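Local coordinates for protein cysteine protease S273R (African swine fever virus pig/Kenya/KEN-50/1950, PDB 6LJ9) that probably cleaves the viral polyprotein precursors pp220 and pp62 into core-shell proteins, acting as a Ulp1-like cysteine protease that also dampens host innate immune signalling, at residues G195-I198 with R199-R203; V127-V130 with K131-K134; L25-K28 with I29-E32. All coordinates share one frame; numbering follows the deposited sequence.

Contact 1. Residues G195-I198 with R199-R203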
loop_
_atom_site.group_PDB
_atom_site.type_symbol
_atom_site.label_atom_id
_atom_site.label_comp_id
_atom_site.label_asym_id
_atom_site.label_seq_id
_atom_site.Cartn_x
_atom_site.Cartn_y
_atom_site.Cartn_z
ATOM N N GLY B 195 -0.377 33.138 -0.443
ATOM C CA GLY B 195 -1.762 33.245 -0.842
ATOM C C GLY B 195 -2.192 32.244 -1.899
ATOM O O GLY B 195 -3.189 31.534 -1.734
ATOM N N PRO B 196 -1.461 32.181 -3.018
ATOM C CA PRO B 196 -1.805 31.184 -4.048
ATOM C C PRO B 196 -1.824 29.756 -3.533
ATOM O O PRO B 196 -2.656 28.957 -3.978
ATOM C CB PRO B 196 -0.719 31.401 -5.109
ATOM C CG PRO B 196 -0.359 32.836 -4.969
ATOM C CD PRO B 196 -0.453 33.144 -3.503
ATOM N N VAL B 197 -0.934 29.406 -2.603
ATOM C CA VAL B 197 -0.968 28.065 -2.027
ATOM C C VAL B 197 -2.252 27.860 -1.233
ATOM O O VAL B 197 -2.860 26.782 -1.275
ATOM C CB VAL B 197 0.284 27.821 -1.164
ATOM C CG1 VAL B 197 0.203 26.466 -0.476
ATOM C CG2 VAL B 197 1.539 27.907 -2.022
ATOM N N ILE B 198 -2.697 28.894 -0.514
ATOM C CA ILE B 198 -3.935 28.795 0.257
ATOM C C ILE B 198 -5.124 28.548 -0.665
ATOM O O ILE B 198 -5.982 27.704 -0.383
ATOM C CB ILE B 198 -4.131 30.060 1.115
ATOM C CG1 ILE B 198 -3.019 30.176 2.161
ATOM C CG2 ILE B 198 -5.497 30.048 1.787
ATOM C CD1 ILE B 198 -3.070 29.106 3.234
ATOM N N ARG B 199 -5.191 29.274 -1.785
ATOM C CA ARG B 199 -6.293 29.080 -2.725
ATOM C C ARG B 199 -6.302 27.660 -3.278
ATOM O O ARG B 199 -7.368 27.051 -3.434
ATOM C CB ARG B 199 -6.204 30.087 -3.870
ATOM C CG ARG B 199 -6.060 31.533 -3.437
ATOM C CD ARG B 199 -5.739 32.406 -4.634
ATOM N NE ARG B 199 -4.952 33.576 -4.264
ATOM C CZ ARG B 199 -4.228 34.287 -5.121
ATOM N NH1 ARG B 199 -4.188 33.942 -6.401
ATOM N NH2 ARG B 199 -3.539 35.338 -4.698
ATOM N N TRP B 200 -5.120 27.118 -3.581
ATOM C CA TRP B 200 -5.035 25.757 -4.098
ATOM C C TRP B 200 -5.498 24.740 -3.059
ATOM O O TRP B 200 -6.242 23.809 -3.385
ATOM C CB TRP B 200 -3.607 25.452 -4.550
ATOM C CG TRP B 200 -3.455 24.103 -5.182
ATOM C CD1 TRP B 200 -3.562 23.804 -6.509
ATOM C CD2 TRP B 200 -3.169 22.868 -4.515
ATOM N NE1 TRP B 200 -3.360 22.460 -6.710
ATOM C CE2 TRP B 200 -3.118 21.863 -5.501
ATOM C CE3 TRP B 200 -2.951 22.514 -3.180
ATOM C CZ2 TRP B 200 -2.858 20.528 -5.194
ATOM C CZ3 TRP B 200 -2.694 21.189 -2.877
ATOM C CH2 TRP B 200 -2.649 20.212 -3.880
HETATM N N MSE B 201 -5.068 24.900 -1.810
HETATM C CA MSE B 201 -5.486 24.006 -0.733
HETATM C C MSE B 201 -6.993 24.085 -0.507
HETATM O O MSE B 201 -7.646 23.075 -0.250
HETATM C CB MSE B 201 -4.743 24.340 0.562
HETATM C CG MSE B 201 -3.233 24.190 0.467
HETATM SE SE MSE B 201 -2.308 24.751 2.088
HETATM C CE MSE B 201 -2.965 23.374 3.298
ATOM N N GLU B 202 -7.539 25.299 -0.607
ATOM C CA GLU B 202 -8.980 25.473 -0.458
ATOM C C GLU B 202 -9.737 24.833 -1.616
ATOM O O GLU B 202 -10.791 24.218 -1.411
ATOM C CB GLU B 202 -9.317 26.960 -0.350
ATOM C CG GLU B 202 -8.910 27.605 0.964
ATOM C CD GLU B 202 -9.565 26.951 2.163
ATOM O OE1 GLU B 202 -8.834 26.498 3.068
ATOM O OE2 GLU B 202 -10.812 26.883 2.196
ATOM N N ARG B 203 -9.218 24.964 -2.839
ATOM C CA ARG B 203 -9.888 24.375 -3.995
ATOM C C ARG B 203 -9.903 22.853 -3.907
ATOM O O ARG B 203 -10.904 22.214 -4.252
ATOM C CB ARG B 203 -9.209 24.839 -5.286
ATOM C CG ARG B 203 -9.986 24.532 -6.564
ATOM C CD ARG B 203 -9.571 23.202 -7.191
ATOM N NE ARG B 203 -8.177 23.212 -7.627
ATOM C CZ ARG B 203 -7.773 23.569 -8.842
ATOM N NH1 ARG B 203 -8.660 23.944 -9.755
ATOM N NH2 ARG B 203 -6.483 23.548 -9.150
#

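Contact 2. Residues V127-V130 with K131-K134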
loop_
_atom_site.group_PDB
_atom_site.type_symbol
_atom_site.label_atom_id
_atom_site.label_comp_id
_atom_site.label_asym_id
_atom_site.label_seq_id
_atom_site.Cartn_x
_atom_site.Cartn_y
_atom_site.Cartn_z
ATOM N N VAL B 127 -4.742 19.283 -12.147
ATOM C CA VAL B 127 -5.003 18.026 -11.462
ATOM C C VAL B 127 -6.338 18.129 -10.737
ATOM O O VAL B 127 -6.696 19.183 -10.198
ATOM C CB VAL B 127 -3.851 17.679 -10.500
ATOM C CG1 VAL B 127 -3.852 18.591 -9.275
ATOM C CG2 VAL B 127 -3.912 16.219 -10.094
ATOM N N ASP B 128 -7.101 17.040 -10.756
ATOM C CA ASP B 128 -8.378 16.952 -10.056
ATOM C C ASP B 128 -8.233 15.870 -8.995
ATOM O O ASP B 128 -8.124 14.684 -9.324
ATOM C CB ASP B 128 -9.517 16.643 -11.028
ATOM C CG ASP B 128 -10.893 16.840 -10.410
ATOM O OD1 ASP B 128 -11.036 16.663 -9.183
ATOM O OD2 ASP B 128 -11.838 17.171 -11.159
HETATM N N MSE B 129 -8.226 16.279 -7.729
HETATM C CA MSE B 129 -7.944 15.369 -6.622
HETATM C C MSE B 129 -8.966 14.240 -6.532
HETATM O O MSE B 129 -8.648 13.142 -6.078
HETATM C CB MSE B 129 -7.893 16.139 -5.300
HETATM C CG MSE B 129 -6.991 15.504 -4.255
HETATM SE SE MSE B 129 -5.170 15.255 -4.910
HETATM C CE MSE B 129 -4.759 17.105 -5.370
ATOM N N VAL B 130 -10.198 14.516 -6.968
ATOM C CA VAL B 130 -11.208 13.465 -7.033
ATOM C C VAL B 130 -10.852 12.454 -8.115
ATOM O O VAL B 130 -10.943 11.239 -7.903
ATOM C CB VAL B 130 -12.603 14.072 -7.266
ATOM C CG1 VAL B 130 -13.634 12.971 -7.466
ATOM C CG2 VAL B 130 -12.990 14.960 -6.099
ATOM N N LYS B 131 -10.444 12.935 -9.292
ATOM C CA LYS B 131 -10.005 12.024 -10.344
ATOM C C LYS B 131 -8.728 11.293 -9.941
ATOM O O LYS B 131 -8.493 10.163 -10.384
ATOM C CB LYS B 131 -9.798 12.784 -11.655
ATOM C CG LYS B 131 -11.027 13.533 -12.157
ATOM C CD LYS B 131 -10.712 14.341 -13.410
ATOM C CE LYS B 131 -10.857 13.515 -14.676
ATOM N NZ LYS B 131 -12.289 13.335 -15.040
ATOM N N VAL B 132 -7.898 11.919 -9.104
ATOM C CA VAL B 132 -6.729 11.232 -8.558
ATOM C C VAL B 132 -7.168 10.067 -7.682
ATOM O O VAL B 132 -6.635 8.955 -7.776
ATOM C CB VAL B 132 -5.840 12.218 -7.777
ATOM C CG1 VAL B 132 -4.757 11.472 -7.012
ATOM C CG2 VAL B 132 -5.222 13.227 -8.720
ATOM N N TYR B 133 -8.159 10.306 -6.819
ATOM C CA TYR B 133 -8.645 9.255 -5.935
ATOM C C TYR B 133 -9.328 8.142 -6.721
ATOM O O TYR B 133 -9.199 6.961 -6.377
ATOM C CB TYR B 133 -9.600 9.852 -4.901
ATOM C CG TYR B 133 -10.013 8.893 -3.810
ATOM C CD1 TYR B 133 -9.260 8.766 -2.649
ATOM C CD2 TYR B 133 -11.160 8.120 -3.936
ATOM C CE1 TYR B 133 -9.637 7.892 -1.648
ATOM C CE2 TYR B 133 -11.542 7.244 -2.942
ATOM C CZ TYR B 133 -10.779 7.133 -1.801
ATOM O OH TYR B 133 -11.167 6.258 -0.812
ATOM N N LYS B 134 -10.054 8.497 -7.781
ATOM C CA LYS B 134 -10.775 7.515 -8.581
ATOM C C LYS B 134 -9.883 6.780 -9.573
ATOM O O LYS B 134 -10.330 5.793 -10.168
ATOM C CB LYS B 134 -11.922 8.193 -9.332
ATOM C CG LYS B 134 -13.122 8.535 -8.465
ATOM C CD LYS B 134 -14.226 9.171 -9.293
ATOM C CE LYS B 134 -15.597 8.879 -8.707
ATOM N NZ LYS B 134 -15.710 9.336 -7.296
#

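Contact 3. Residues L25-K28 with I29-E32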
loop_
_atom_site.group_PDB
_atom_site.type_symbol
_atom_site.label_atom_id
_atom_site.label_comp_id
_atom_site.label_asym_id
_atom_site.label_seq_id
_atom_site.Cartn_x
_atom_site.Cartn_y
_atom_site.Cartn_z
ATOM N N LEU B 25 22.611 -4.368 -9.516
ATOM C CA LEU B 25 22.689 -4.671 -10.938
ATOM C C LEU B 25 21.920 -5.943 -11.274
ATOM O O LEU B 25 21.759 -6.840 -10.442
ATOM C CB LEU B 25 24.146 -4.823 -11.373
ATOM C CG LEU B 25 25.035 -3.588 -11.211
ATOM C CD1 LEU B 25 26.499 -3.940 -11.430
ATOM C CD2 LEU B 25 24.599 -2.492 -12.168
ATOM N N SER B 26 21.444 -6.010 -12.516
ATOM C CA SER B 26 20.830 -7.233 -13.010
ATOM C C SER B 26 21.860 -8.355 -13.043
ATOM O O SER B 26 23.063 -8.120 -13.188
ATOM C CB SER B 26 20.242 -7.013 -14.406
ATOM O OG SER B 26 19.308 -5.948 -14.405
ATOM N N LYS B 27 21.375 -9.591 -12.903
ATOM C CA LYS B 27 22.274 -10.739 -12.868
ATOM C C LYS B 27 22.995 -10.958 -14.191
ATOM O O LYS B 27 24.068 -11.569 -14.203
ATOM C CB LYS B 27 21.503 -11.994 -12.460
ATOM C CG LYS B 27 21.089 -11.984 -10.995
ATOM C CD LYS B 27 20.395 -13.269 -10.584
ATOM C CE LYS B 27 20.199 -13.312 -9.077
ATOM N NZ LYS B 27 19.510 -12.092 -8.571
ATOM N N LYS B 28 22.439 -10.471 -15.302
ATOM C CA LYS B 28 23.187 -10.472 -16.554
ATOM C C LYS B 28 24.300 -9.431 -16.520
ATOM O O LYS B 28 25.441 -9.716 -16.898
ATOM C CB LYS B 28 22.250 -10.213 -17.734
ATOM C CG LYS B 28 22.978 -10.000 -19.054
ATOM C CD LYS B 28 22.046 -9.473 -20.133
ATOM C CE LYS B 28 22.804 -9.189 -21.420
ATOM N NZ LYS B 28 21.930 -8.598 -22.470
ATOM N N ILE B 29 23.981 -8.218 -16.065
ATOM C CA ILE B 29 24.974 -7.149 -15.997
ATOM C C ILE B 29 26.059 -7.485 -14.981
ATOM O O ILE B 29 27.226 -7.106 -15.155
ATOM C CB ILE B 29 24.284 -5.806 -15.681
ATOM C CG1 ILE B 29 23.315 -5.435 -16.805
ATOM C CG2 ILE B 29 25.308 -4.697 -15.479
ATOM C CD1 ILE B 29 23.968 -5.343 -18.167
ATOM N N GLN B 30 25.699 -8.199 -13.911
ATOM C CA GLN B 30 26.708 -8.711 -12.988
ATOM C C GLN B 30 27.695 -9.622 -13.708
ATOM O O GLN B 30 28.909 -9.535 -13.487
ATOM C CB GLN B 30 26.039 -9.459 -11.836
ATOM C CG GLN B 30 25.506 -8.579 -10.718
ATOM C CD GLN B 30 25.151 -9.383 -9.480
ATOM O OE1 GLN B 30 26.031 -9.905 -8.793
ATOM N NE2 GLN B 30 23.860 -9.496 -9.196
ATOM N N LYS B 31 27.191 -10.503 -14.576
ATOM C CA LYS B 31 28.062 -11.441 -15.280
ATOM C C LYS B 31 28.955 -10.723 -16.284
ATOM O O LYS B 31 30.173 -10.934 -16.311
ATOM C CB LYS B 31 27.222 -12.504 -15.987
ATOM C CG LYS B 31 26.522 -13.483 -15.064
ATOM C CD LYS B 31 25.414 -14.221 -15.798
ATOM C CE LYS B 31 25.037 -15.507 -15.083
ATOM N NZ LYS B 31 24.721 -15.280 -13.646
ATOM N N GLU B 32 28.364 -9.871 -17.122
ATOM C CA GLU B 32 29.104 -9.237 -18.207
ATOM C C GLU B 32 30.139 -8.232 -17.713
ATOM O O GLU B 32 31.094 -7.943 -18.442
ATOM C CB GLU B 32 28.130 -8.548 -19.164
ATOM C CG GLU B 32 27.046 -9.462 -19.715
ATOM C CD GLU B 32 27.504 -10.253 -20.923
ATOM O OE1 GLU B 32 27.060 -9.933 -22.046
ATOM O OE2 GLU B 32 28.316 -11.187 -20.753
#

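Contact 1. Residues G195-I198 with R199-R203
Arg-199 folds back over Gly-195 and Pro-196, the first residues of its helix, so that a long charged side chain runs along the first turn. Its course begins at CB, which lies 3.7 Å from Pro-196 O. A chi1 of -51° puts CG anti to the carbonyl carbon and directs the chain toward the start of the helix; CG then sits 3.3 Å from Gly-195 O. The chain is extended from CG to NE, and CD and NE continue past the same carbonyl. At the end, the guanidinium brings one face to Pro-196, whose N stands 3.8 Å above the plane and is offset toward its rim. NH2 comes alongside the pyrrolidine ring, 4.0 Å from Pro-196 CD, and the two side chains point the same way. Beneath them, Arg-199 N donates to Gly-195 O at 3.0 Å, the first of five successive i to i+4 backbone bonds in these turns. The helix, 195-208, is the crossover of a beta-alpha-beta unit between strands 181-186 and 215-220, and one flank is therefore buried. There, Val-197 CG1 meets the SE atom of selenomethionine Met-201 at 4.0 Å. CG of Met-201 passes 3.1 Å from Val-197 O, and the chain bends about its CG-SE bond (chi3 66°). Both residues pack on Tyr-185 of strand 181-186, while Trp-200 and Val-197 reach Ile-172 of the next strand. Val-197 lies about 9 Å, side chain to side chain, from Asn-187, an inferred active-site residue.

Contact 2. Residues V127-V130 with K131-K134
Asp-128 and Lys-131 meet through their aliphatic parts: Lys-131 CD crosses beside Asp-128 CB at 3.5 Å, while the charged ends stay apart, with Lys-131 NZ 5.5 Å from Asp-128 OD2. The carboxylate is turned to the helix start instead. With CG anti to the backbone N (chi1 -167°), Asp-128 OD1 accepts from Val-130 N at 3.2 Å; the donor meets it on the anti side, 29° out of the carboxylate plane. The N-H groups of the N-cap and the first helical residue have partners brought by side chains from elsewhere: Glu-137 OE1 accepts from Asp-128 N, and Gln-207 OE1 from Met-129 N. The carbonyls of the first turn are served from within the helix. Asp-128 O takes Val-132 N at 2.8 Å, Met-129 O takes Tyr-133 N at 3.0 Å, and Val-130 O takes Lys-134 N at 2.9 Å. A further backbone hydrogen bond joins Val-132 to Cys-150. On the buried side Val-127 CG2 presses on Val-132 CG2 at 3.5 Å, both valines also touching Phe-108 of strand 107-109. Tyr-133 leads away from the turn to meet the ring of Trp-181, and packs on Asn-246 of the second subunit. An aspartate at the N-cap, bonded to the amide two residues on, is the classic N-terminal cap of a short alpha-helix, here 129-134.

Contact 3. Residues L25-K28 with I29-E32
Ile-29 and Leu-25 make the apolar end of this turn, their side chains crossing at about a right angle with Ile-29 CG2 4.0 Å from Leu-25 CD2. The branch that touches is the one held anti to the backbone N; the longer arm of Ile-29, with chi1 at -63°, lies beside the N and takes CG1 toward Ser-26 CB. One residue on, Gln-30 is the first to close a full helical turn: its N donates to Ser-26 O at 2.7 Å. Its side chain runs back toward the N-terminal end of the helix, CG lying 4.0 Å from Leu-25 CB. The amide end then comes alongside Lys-27, whose CG is 4.1 Å from Gln-30 NE2, the two chains pointing the same way. At Lys-31 the backbone bond to Lys-27 O is weak, at 3.3 Å from Lys-31 N. The same carbonyl is flanked by aliphatic carbon, since Lys-31 CG approaches Lys-27 O to 3.2 Å. Glu-32 completes the series with a firmer bond from its N to Lys-28 O at 2.9 Å. Its side chain bends at chi2 (-84°) and crosses that of Lys-28, but the opposite charges do not touch: Lys-28 NZ remains 5.3 Å from Glu-32 OE1. Ser-26 holds the N-cap position without capping through its side chain, and its N donates to Glu-71 OE2. Through Leu-25, Ser-26 and Ile-29, helix 27-32 and its lead-in rest against Glu-71 and Arg-75 of helix 68-75, with Phe-76 just beyond that helix also touching Leu-25.

From the N terminus the chain passes through contact 3, then contact 2, then contact 1. Each joins adjoining residues of a single helix and its lead-in, so none closes a long loop, and the three follow in series without nesting or crossing. Contact 3 belongs to the N-terminal helices and lies across the chain's centre from contact 1, their centres about 49 Å apart. Contacts 2 and 1, with centres about 17 Å apart, meet directly: Met-129 CE packs on Trp-200 CZ2 at 3.9 Å. That touch brings together helix 129-134, which packs on edge strand 107-109, and the helix that crosses between strands 181-186 and 215-220 of the same mixed sheet.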